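PDB 1N9W: aspartate--tRNA(Asp/Asn) ligase from Thermus thermophilus, which charges both tRNA(Asp) and tRNA(Asn) with aspartate, first activating the amino acid with ATP and then passing it to the acceptor end of the tRNA. Local coordinates for residues 22-27 and 33-38; 40-45 and 117-122. One frame throughout, in Å; residues are numbered along the deposited sequence.

Contact 1: residues 22-27 and 33-38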
ATOM      1  N   LEU B  22      29.814  -0.578  -7.770  1.00 20.32           N
ATOM      2  CA  LEU B  22      30.773  -1.382  -8.516  1.00 22.38           C
ATOM      3  C   LEU B  22      30.434  -2.881  -8.404  1.00 23.89           C
ATOM      4  O   LEU B  22      30.719  -3.516  -7.388  1.00 24.69           O
ATOM      5  CB  LEU B  22      32.179  -1.105  -7.981  1.00 19.92           C
ATOM      6  CG  LEU B  22      33.384  -1.779  -8.651  1.00 21.68           C
ATOM      7  CD1 LEU B  22      33.447  -1.440 -10.138  1.00 18.94           C
ATOM      8  CD2 LEU B  22      34.646  -1.303  -7.933  1.00 20.17           C
ATOM      9  N   HIS B  23      29.832  -3.439  -9.451  1.00 24.69           N
ATOM     10  CA  HIS B  23      29.455  -4.853  -9.457  1.00 26.57           C
ATOM     11  C   HIS B  23      30.735  -5.706  -9.411  1.00 26.90           C
ATOM     12  O   HIS B  23      30.844  -6.612  -8.592  1.00 26.82           O
ATOM     13  CB  HIS B  23      28.632  -5.175 -10.707  1.00 27.21           C
ATOM     14  CG  HIS B  23      27.766  -6.386 -10.567  1.00 30.06           C
ATOM     15  ND1 HIS B  23      26.661  -6.421  -9.744  1.00 32.16           N
ATOM     16  CD2 HIS B  23      27.852  -7.613 -11.134  1.00 31.14           C
ATOM     17  CE1 HIS B  23      26.108  -7.619  -9.807  1.00 32.27           C
ATOM     18  NE2 HIS B  23      26.812  -8.361 -10.641  1.00 32.08           N
ATOM     19  N   TRP B  24      31.683  -5.426 -10.307  1.00 29.01           N
ATOM     20  CA  TRP B  24      32.983  -6.096 -10.324  1.00 29.97           C
ATOM     21  C   TRP B  24      33.997  -5.252 -11.071  1.00 29.09           C
ATOM     22  O   TRP B  24      33.656  -4.243 -11.702  1.00 25.80           O
ATOM     23  CB  TRP B  24      32.952  -7.533 -10.904  1.00 35.98           C
ATOM     24  CG  TRP B  24      32.421  -7.705 -12.294  1.00 43.90           C
ATOM     25  CD1 TRP B  24      31.264  -8.340 -12.642  1.00 46.84           C
ATOM     26  CD2 TRP B  24      33.008  -7.240 -13.522  1.00 46.91           C
ATOM     27  NE1 TRP B  24      31.089  -8.303 -14.006  1.00 50.28           N
ATOM     28  CE2 TRP B  24      32.143  -7.634 -14.571  1.00 50.37           C
ATOM     29  CE3 TRP B  24      34.175  -6.537 -13.836  1.00 47.63           C
ATOM     30  CZ2 TRP B  24      32.408  -7.336 -15.912  1.00 50.85           C
ATOM     31  CZ3 TRP B  24      34.438  -6.241 -15.176  1.00 49.72           C
ATOM     32  CH2 TRP B  24      33.558  -6.644 -16.194  1.00 50.72           C
ATOM     33  N   ARG B  25      35.253  -5.669 -10.986  1.00 27.03           N
ATOM     34  CA  ARG B  25      36.347  -4.957 -11.620  1.00 28.60           C
ATOM     35  C   ARG B  25      37.367  -5.951 -12.171  1.00 29.06           C
ATOM     36  O   ARG B  25      37.480  -7.078 -11.693  1.00 28.83           O
ATOM     37  CB  ARG B  25      37.016  -4.040 -10.580  1.00 28.91           C
ATOM     38  CG  ARG B  25      37.543  -4.811  -9.355  1.00 28.64           C
ATOM     39  CD  ARG B  25      38.111  -3.943  -8.225  1.00 27.71           C
ATOM     40  NE  ARG B  25      38.789  -4.794  -7.243  1.00 28.91           N
ATOM     41  CZ  ARG B  25      39.531  -4.363  -6.224  1.00 28.10           C
ATOM     42  NH1 ARG B  25      39.713  -3.065  -6.011  1.00 27.38           N
ATOM     43  NH2 ARG B  25      40.107  -5.249  -5.419  1.00 29.96           N
ATOM     44  N   ARG B  26      38.086  -5.518 -13.196  1.00 28.85           N
ATOM     45  CA  ARG B  26      39.142  -6.298 -13.830  1.00 29.64           C
ATOM     46  C   ARG B  26      40.176  -5.209 -14.035  1.00 28.41           C
ATOM     47  O   ARG B  26      40.010  -4.343 -14.894  1.00 26.60           O
ATOM     48  CB  ARG B  26      38.691  -6.827 -15.175  1.00 33.22           C
ATOM     49  CG  ARG B  26      37.346  -7.494 -15.128  1.00 40.22           C
ATOM     50  CD  ARG B  26      37.469  -8.950 -14.782  1.00 45.13           C
ATOM     51  NE  ARG B  26      36.169  -9.627 -14.782  1.00 49.24           N
ATOM     52  CZ  ARG B  26      35.363  -9.693 -13.727  1.00 51.96           C
ATOM     53  NH1 ARG B  26      35.712  -9.118 -12.580  1.00 53.39           N
ATOM     54  NH2 ARG B  26      34.221 -10.356 -13.811  1.00 52.24           N
ATOM     55  N   ASP B  27      41.220  -5.247 -13.215  1.00 29.21           N
ATOM     56  CA  ASP B  27      42.294  -4.257 -13.224  1.00 29.68           C
ATOM     57  C   ASP B  27      43.454  -4.685 -14.119  1.00 29.08           C
ATOM     58  O   ASP B  27      44.222  -5.568 -13.749  1.00 29.63           O
ATOM     59  CB  ASP B  27      42.811  -4.086 -11.791  1.00 30.24           C
ATOM     60  CG  ASP B  27      43.661  -2.847 -11.606  1.00 32.38           C
ATOM     61  OD1 ASP B  27      44.322  -2.396 -12.570  1.00 30.35           O
ATOM     62  OD2 ASP B  27      43.684  -2.330 -10.460  1.00 33.37           O
ATOM     63  N   PHE B  33      38.543  -2.461 -16.465  1.00 25.90           N
ATOM     64  CA  PHE B  33      37.160  -2.708 -16.799  1.00 27.43           C
ATOM     65  C   PHE B  33      36.348  -2.769 -15.521  1.00 28.38           C
ATOM     66  O   PHE B  33      36.705  -3.474 -14.574  1.00 29.34           O
ATOM     67  CB  PHE B  33      37.040  -4.026 -17.575  1.00 28.06           C
ATOM     68  CG  PHE B  33      37.570  -3.952 -18.978  1.00 31.17           C
ATOM     69  CD1 PHE B  33      36.791  -3.410 -19.998  1.00 31.42           C
ATOM     70  CD2 PHE B  33      38.852  -4.412 -19.284  1.00 32.50           C
ATOM     71  CE1 PHE B  33      37.270  -3.329 -21.301  1.00 33.05           C
ATOM     72  CE2 PHE B  33      39.344  -4.336 -20.587  1.00 35.03           C
ATOM     73  CZ  PHE B  33      38.548  -3.790 -21.605  1.00 34.07           C
ATOM     74  N   LEU B  34      35.263  -2.004 -15.487  1.00 28.74           N
ATOM     75  CA  LEU B  34      34.388  -1.979 -14.326  1.00 27.59           C
ATOM     76  C   LEU B  34      33.000  -2.313 -14.804  1.00 27.07           C
ATOM     77  O   LEU B  34      32.651  -2.079 -15.961  1.00 30.66           O
ATOM     78  CB  LEU B  34      34.370  -0.590 -13.690  1.00 25.41           C
ATOM     79  CG  LEU B  34      35.718   0.026 -13.327  1.00 28.13           C
ATOM     80  CD1 LEU B  34      35.484   1.438 -12.831  1.00 26.86           C
ATOM     81  CD2 LEU B  34      36.420  -0.819 -12.273  1.00 27.22           C
ATOM     82  N   LEU B  35      32.211  -2.882 -13.919  1.00 25.21           N
ATOM     83  CA  LEU B  35      30.844  -3.199 -14.250  1.00 25.34           C
ATOM     84  C   LEU B  35      30.082  -2.385 -13.213  1.00 23.47           C
ATOM     85  O   LEU B  35      30.241  -2.621 -12.018  1.00 23.05           O
ATOM     86  CB  LEU B  35      30.582  -4.687 -14.055  1.00 27.05           C
ATOM     87  CG  LEU B  35      29.370  -5.148 -14.838  1.00 32.34           C
ATOM     88  CD1 LEU B  35      29.747  -5.277 -16.311  1.00 31.80           C
ATOM     89  CD2 LEU B  35      28.864  -6.478 -14.287  1.00 33.50           C
ATOM     90  N   LEU B  36      29.304  -1.404 -13.658  1.00 20.90           N
ATOM     91  CA  LEU B  36      28.542  -0.560 -12.742  1.00 19.96           C
ATOM     92  C   LEU B  36      27.087  -0.945 -12.817  1.00 19.16           C
ATOM     93  O   LEU B  36      26.554  -1.119 -13.913  1.00 21.10           O
ATOM     94  CB  LEU B  36      28.687   0.927 -13.116  1.00 17.80           C
ATOM     95  CG  LEU B  36      27.964   1.964 -12.241  1.00 18.63           C
ATOM     96  CD1 LEU B  36      28.699   3.319 -12.295  1.00 18.17           C
ATOM     97  CD2 LEU B  36      26.510   2.122 -12.687  1.00 19.31           C
ATOM     98  N   ARG B  37      26.424  -1.107 -11.678  1.00 20.86           N
ATOM     99  CA  ARG B  37      25.008  -1.426 -11.776  1.00 20.60           C
ATOM    100  C   ARG B  37      24.138  -0.463 -10.999  1.00 19.46           C
ATOM    101  O   ARG B  37      24.450  -0.093  -9.865  1.00 19.13           O
ATOM    102  CB  ARG B  37      24.706  -2.854 -11.318  1.00 21.97           C
ATOM    103  CG  ARG B  37      24.787  -3.037  -9.857  1.00 20.90           C
ATOM    104  CD  ARG B  37      23.882  -4.115  -9.259  1.00 21.33           C
ATOM    105  NE  ARG B  37      23.978  -3.764  -7.836  1.00 20.90           N
ATOM    106  CZ  ARG B  37      24.940  -4.175  -7.019  1.00 18.08           C
ATOM    107  NH1 ARG B  37      25.881  -5.024  -7.434  1.00 14.85           N
ATOM    108  NH2 ARG B  37      25.061  -3.591  -5.843  1.00 18.78           N
ATOM    109  N   ASP B  38      23.057  -0.029 -11.627  1.00 19.73           N
ATOM    110  CA  ASP B  38      22.152   0.843 -10.921  1.00 18.97           C
ATOM    111  C   ASP B  38      20.828   0.080 -10.793  1.00 19.01           C
ATOM    112  O   ASP B  38      20.790  -1.123 -11.073  1.00 19.33           O
ATOM    113  CB  ASP B  38      22.034   2.246 -11.592  1.00 17.20           C
ATOM    114  CG  ASP B  38      21.558   2.203 -13.032  1.00 17.65           C
ATOM    115  OD1 ASP B  38      20.847   1.244 -13.392  1.00 15.46           O
ATOM    116  OD2 ASP B  38      21.858   3.162 -13.793  1.00 15.84           O
TER

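Contact 2: residues 40-45 and 117-122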
ATOM      1  N   SER B  40      18.465  -0.067 -12.568  1.00 20.25           N
ATOM      2  CA  SER B  40      17.938  -0.520 -13.867  1.00 22.15           C
ATOM      3  C   SER B  40      18.819  -1.522 -14.610  1.00 22.34           C
ATOM      4  O   SER B  40      18.429  -2.012 -15.666  1.00 23.10           O
ATOM      5  CB  SER B  40      17.673   0.676 -14.786  1.00 19.25           C
ATOM      6  OG  SER B  40      18.893   1.218 -15.257  1.00 20.05           O
ATOM      7  N   GLY B  41      19.998  -1.835 -14.077  1.00 23.03           N
ATOM      8  CA  GLY B  41      20.843  -2.802 -14.761  1.00 22.85           C
ATOM      9  C   GLY B  41      22.339  -2.616 -14.578  1.00 24.29           C
ATOM     10  O   GLY B  41      22.782  -1.906 -13.671  1.00 23.66           O
ATOM     11  N   VAL B  42      23.124  -3.271 -15.433  1.00 20.94           N
ATOM     12  CA  VAL B  42      24.576  -3.158 -15.352  1.00 22.19           C
ATOM     13  C   VAL B  42      25.184  -2.654 -16.656  1.00 20.57           C
ATOM     14  O   VAL B  42      24.696  -2.949 -17.749  1.00 21.44           O
ATOM     15  CB  VAL B  42      25.265  -4.516 -14.997  1.00 23.35           C
ATOM     16  CG1 VAL B  42      24.722  -5.056 -13.674  1.00 22.37           C
ATOM     17  CG2 VAL B  42      25.050  -5.532 -16.117  1.00 26.08           C
ATOM     18  N   VAL B  43      26.251  -1.883 -16.525  1.00 17.65           N
ATOM     19  CA  VAL B  43      26.944  -1.356 -17.682  1.00 17.46           C
ATOM     20  C   VAL B  43      28.459  -1.428 -17.481  1.00 17.69           C
ATOM     21  O   VAL B  43      28.970  -1.227 -16.370  1.00 18.49           O
ATOM     22  CB  VAL B  43      26.532   0.111 -17.977  1.00 17.88           C
ATOM     23  CG1 VAL B  43      26.987   1.044 -16.843  1.00 17.46           C
ATOM     24  CG2 VAL B  43      27.123   0.550 -19.303  1.00 18.24           C
ATOM     25  N   GLN B  44      29.172  -1.735 -18.563  1.00 16.54           N
ATOM     26  CA  GLN B  44      30.621  -1.817 -18.532  1.00 15.90           C
ATOM     27  C   GLN B  44      31.156  -0.392 -18.594  1.00 17.55           C
ATOM     28  O   GLN B  44      30.666   0.445 -19.361  1.00 16.37           O
ATOM     29  CB  GLN B  44      31.159  -2.626 -19.736  1.00 18.53           C
ATOM     30  CG  GLN B  44      32.694  -2.821 -19.725  1.00 17.51           C
ATOM     31  CD  GLN B  44      33.217  -3.776 -20.804  1.00 24.82           C
ATOM     32  OE1 GLN B  44      33.492  -3.376 -21.949  1.00 22.07           O
ATOM     33  NE2 GLN B  44      33.360  -5.052 -20.437  1.00 23.03           N
ATOM     34  N   VAL B  45      32.143  -0.105 -17.758  1.00 17.60           N
ATOM     35  CA  VAL B  45      32.747   1.218 -17.728  1.00 18.88           C
ATOM     36  C   VAL B  45      34.211   0.950 -17.981  1.00 20.26           C
ATOM     37  O   VAL B  45      34.786   0.022 -17.411  1.00 20.38           O
ATOM     38  CB  VAL B  45      32.545   1.906 -16.351  1.00 19.42           C
ATOM     39  CG1 VAL B  45      33.389   3.164 -16.255  1.00 18.95           C
ATOM     40  CG2 VAL B  45      31.079   2.268 -16.172  1.00 19.27           C
ATOM     41  N   ARG B 117      21.274  -7.096  -3.221  1.00 21.31           N
ATOM     42  CA  ARG B 117      21.551  -6.085  -4.227  1.00 23.60           C
ATOM     43  C   ARG B 117      21.671  -6.717  -5.619  1.00 23.93           C
ATOM     44  O   ARG B 117      21.506  -6.034  -6.622  1.00 25.05           O
ATOM     45  CB  ARG B 117      22.831  -5.318  -3.873  1.00 20.20           C
ATOM     46  CG  ARG B 117      22.746  -4.493  -2.601  1.00 22.54           C
ATOM     47  CD  ARG B 117      24.056  -3.766  -2.400  1.00 23.94           C
ATOM     48  NE  ARG B 117      24.146  -2.993  -1.170  1.00 19.13           N
ATOM     49  CZ  ARG B 117      25.223  -2.287  -0.829  1.00 20.09           C
ATOM     50  NH1 ARG B 117      26.278  -2.271  -1.631  1.00 16.52           N
ATOM     51  NH2 ARG B 117      25.253  -1.588   0.305  1.00 15.71           N
ATOM     52  N   GLY B 118      21.936  -8.022  -5.677  1.00 24.68           N
ATOM     53  CA  GLY B 118      22.054  -8.689  -6.965  1.00 25.12           C
ATOM     54  C   GLY B 118      20.812  -8.495  -7.819  1.00 25.38           C
ATOM     55  O   GLY B 118      19.709  -8.369  -7.281  1.00 25.30           O
ATOM     56  N   GLU B 119      20.986  -8.465  -9.140  1.00 25.18           N
ATOM     57  CA  GLU B 119      19.868  -8.276 -10.070  1.00 27.28           C
ATOM     58  C   GLU B 119      18.786  -9.345  -9.939  1.00 26.86           C
ATOM     59  O   GLU B 119      17.596  -9.035  -9.893  1.00 26.17           O
ATOM     60  CB  GLU B 119      20.352  -8.280 -11.528  1.00 28.74           C
ATOM     61  CG  GLU B 119      21.239  -7.119 -11.929  1.00 30.77           C
ATOM     62  CD  GLU B 119      21.331  -6.959 -13.450  1.00 31.65           C
ATOM     63  OE1 GLU B 119      20.391  -6.397 -14.054  1.00 32.08           O
ATOM     64  OE2 GLU B 119      22.338  -7.403 -14.032  1.00 34.55           O
ATOM     65  N   LYS B 120      19.206 -10.604  -9.903  1.00 26.48           N
ATOM     66  CA  LYS B 120      18.260 -11.695  -9.800  1.00 28.04           C
ATOM     67  C   LYS B 120      17.672 -11.809  -8.408  1.00 25.51           C
ATOM     68  O   LYS B 120      16.532 -12.225  -8.245  1.00 27.69           O
ATOM     69  CB  LYS B 120      18.925 -13.012 -10.188  1.00 29.77           C
ATOM     70  CG  LYS B 120      19.260 -13.118 -11.666  1.00 34.01           C
ATOM     71  CD  LYS B 120      19.835 -14.487 -11.981  1.00 36.32           C
ATOM     72  CE  LYS B 120      20.213 -14.618 -13.449  1.00 38.84           C
ATOM     73  NZ  LYS B 120      20.794 -15.963 -13.714  1.00 38.23           N
ATOM     74  N   ALA B 121      18.446 -11.439  -7.400  1.00 25.57           N
ATOM     75  CA  ALA B 121      17.960 -11.515  -6.030  1.00 23.99           C
ATOM     76  C   ALA B 121      16.904 -10.447  -5.730  1.00 22.99           C
ATOM     77  O   ALA B 121      15.952 -10.702  -4.989  1.00 22.22           O
ATOM     78  CB  ALA B 121      19.131 -11.385  -5.055  1.00 21.51           C
ATOM     79  N   ARG B 122      17.069  -9.267  -6.319  1.00 20.94           N
ATOM     80  CA  ARG B 122      16.151  -8.137  -6.100  1.00 21.53           C
ATOM     81  C   ARG B 122      14.924  -8.170  -7.027  1.00 20.08           C
ATOM     82  O   ARG B 122      13.868  -7.637  -6.689  1.00 18.67           O
ATOM     83  CB  ARG B 122      16.902  -6.816  -6.357  1.00 22.93           C
ATOM     84  CG  ARG B 122      16.672  -6.269  -7.777  1.00 25.21           C
ATOM     85  CD  ARG B 122      17.929  -5.839  -8.550  1.00 26.29           C
ATOM     86  NE  ARG B 122      18.518  -4.602  -8.083  1.00 24.63           N
ATOM     87  CZ  ARG B 122      19.207  -3.754  -8.852  1.00 24.77           C
ATOM     88  NH1 ARG B 122      19.397  -3.993 -10.143  1.00 20.52           N
ATOM     89  NH2 ARG B 122      19.719  -2.652  -8.316  1.00 22.15           N
TER

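Contact 1: residues 22-27 and 33-38
A beta hairpin of the OB-fold anticodon-binding domain joins residues 22-27 to 33-38, with a classic bulge where His23 and Trp24 both face Leu35. His23 N donates to Leu35 O (2.7 Å), and Leu35 N returns a bond to Trp24 O. Beyond the bulge Arg26 and Phe33 form a regular hydrogen-bonded pair, Arg26 N to Phe33 O and Phe33 N to Arg26 O. The Trp24 indole is sandwiched: Leu35 CB lies over one face, 3.5 Å from the centroid of the five-membered ring, a CH-pi contact, while Arg26 NH2 lies over the opposite face, 3.3 Å above the ring plane. Arg26, which interacts with tRNA, bends at chi2 (-88°), folding its guanidinium back so that NH1 also reaches Arg25 O, from above that carbonyl plane. On the Leu22 face, Leu22 CD1 packs on Leu34 CD2 at 3.7 Å. At the other end of the pairing Arg37 NH1 gives His23 ND1 a 2.8 Å bond that lies in the guanidinium plane but 18° out of the ring plane, the two planes being 80° apart; Glu56 takes Arg37 NH2 in a salt bridge. Strand 31-38 is flanked on its other edge by strand 41-47, where Phe33 lies against Gln44, and Leu22 packs on Leu59 of strand 58-67.

Contact 2: residues 40-45 and 117-122
Glu119 reaches from the first turn of helix 119-141 to the start of strand 41-47 and touches it with its carboxylate alone. The close part is small: Glu119 OE2 comes 3.4 Å from Val42 CG1 and 3.9 Å from Val42 CG2, so one oxygen meets both methyl branches, while OE1 lies 3.7 Å from Gly41 CA. With CG anti to the carbonyl carbon (chi1 -66°) and the chain extended beyond it, the acid group is carried out toward the strand. No hydrogen bond crosses between the segments; this is van der Waals contact between a charged group and apolar carbon. Gly41 has backbone angles (phi 150°, psi -164°) that would jam a CB against the preceding carbonyl oxygen. Shortened to an alanine, Glu119 loses the carboxylate that meets the strand, which would probably leave a gap beside Val42 and Gly41. The rest is loose: the nearest CA atoms, those of Gly41 and Glu119, are 7.3 Å apart, and Lys120, exposed, makes no contact with the strand; its side chain and that of Glu119 touch Leu255 of helix 250-255. Around the helix start, Arg117 is salt-bridged to Glu56 and bonded to Tyr382 O of the second subunit, while Arg122 NH2 bonds Val189 O of that subunit. Gly118 is the N-cap residue, and its O accepts Arg122 N at 2.9 Å in the first helical turn. Such a sparse junction joins the N-terminal OB-fold domain to the catalytic domain of a class II synthetase, close to the dimer interface.

Contact 1 is a strand pairing within the OB-fold domain, contact 2 a meeting of that domain with the catalytic one. Both are partly buried: contact 1 has five buried residues of nine touching and one exposed, the tRNA-interacting Arg26; contact 2 has one buried of three. Contact 1 buries 563 Å² through backbone bonds, an aromatic face and leucine packing, contact 2 only 139 Å², without a hydrogen bond between its segments. They share a sheet: strands 31-38 and 41-47 are neighbours, with Leu36 N to Val43 O and Leu34 O to Val45 N probably hydrogen-bonded, both at 2.7 Å. Arg37 packs on Val42, and Glu56 holds both Arg37 and Arg117, tying the hairpin to the approach of helix 119-141.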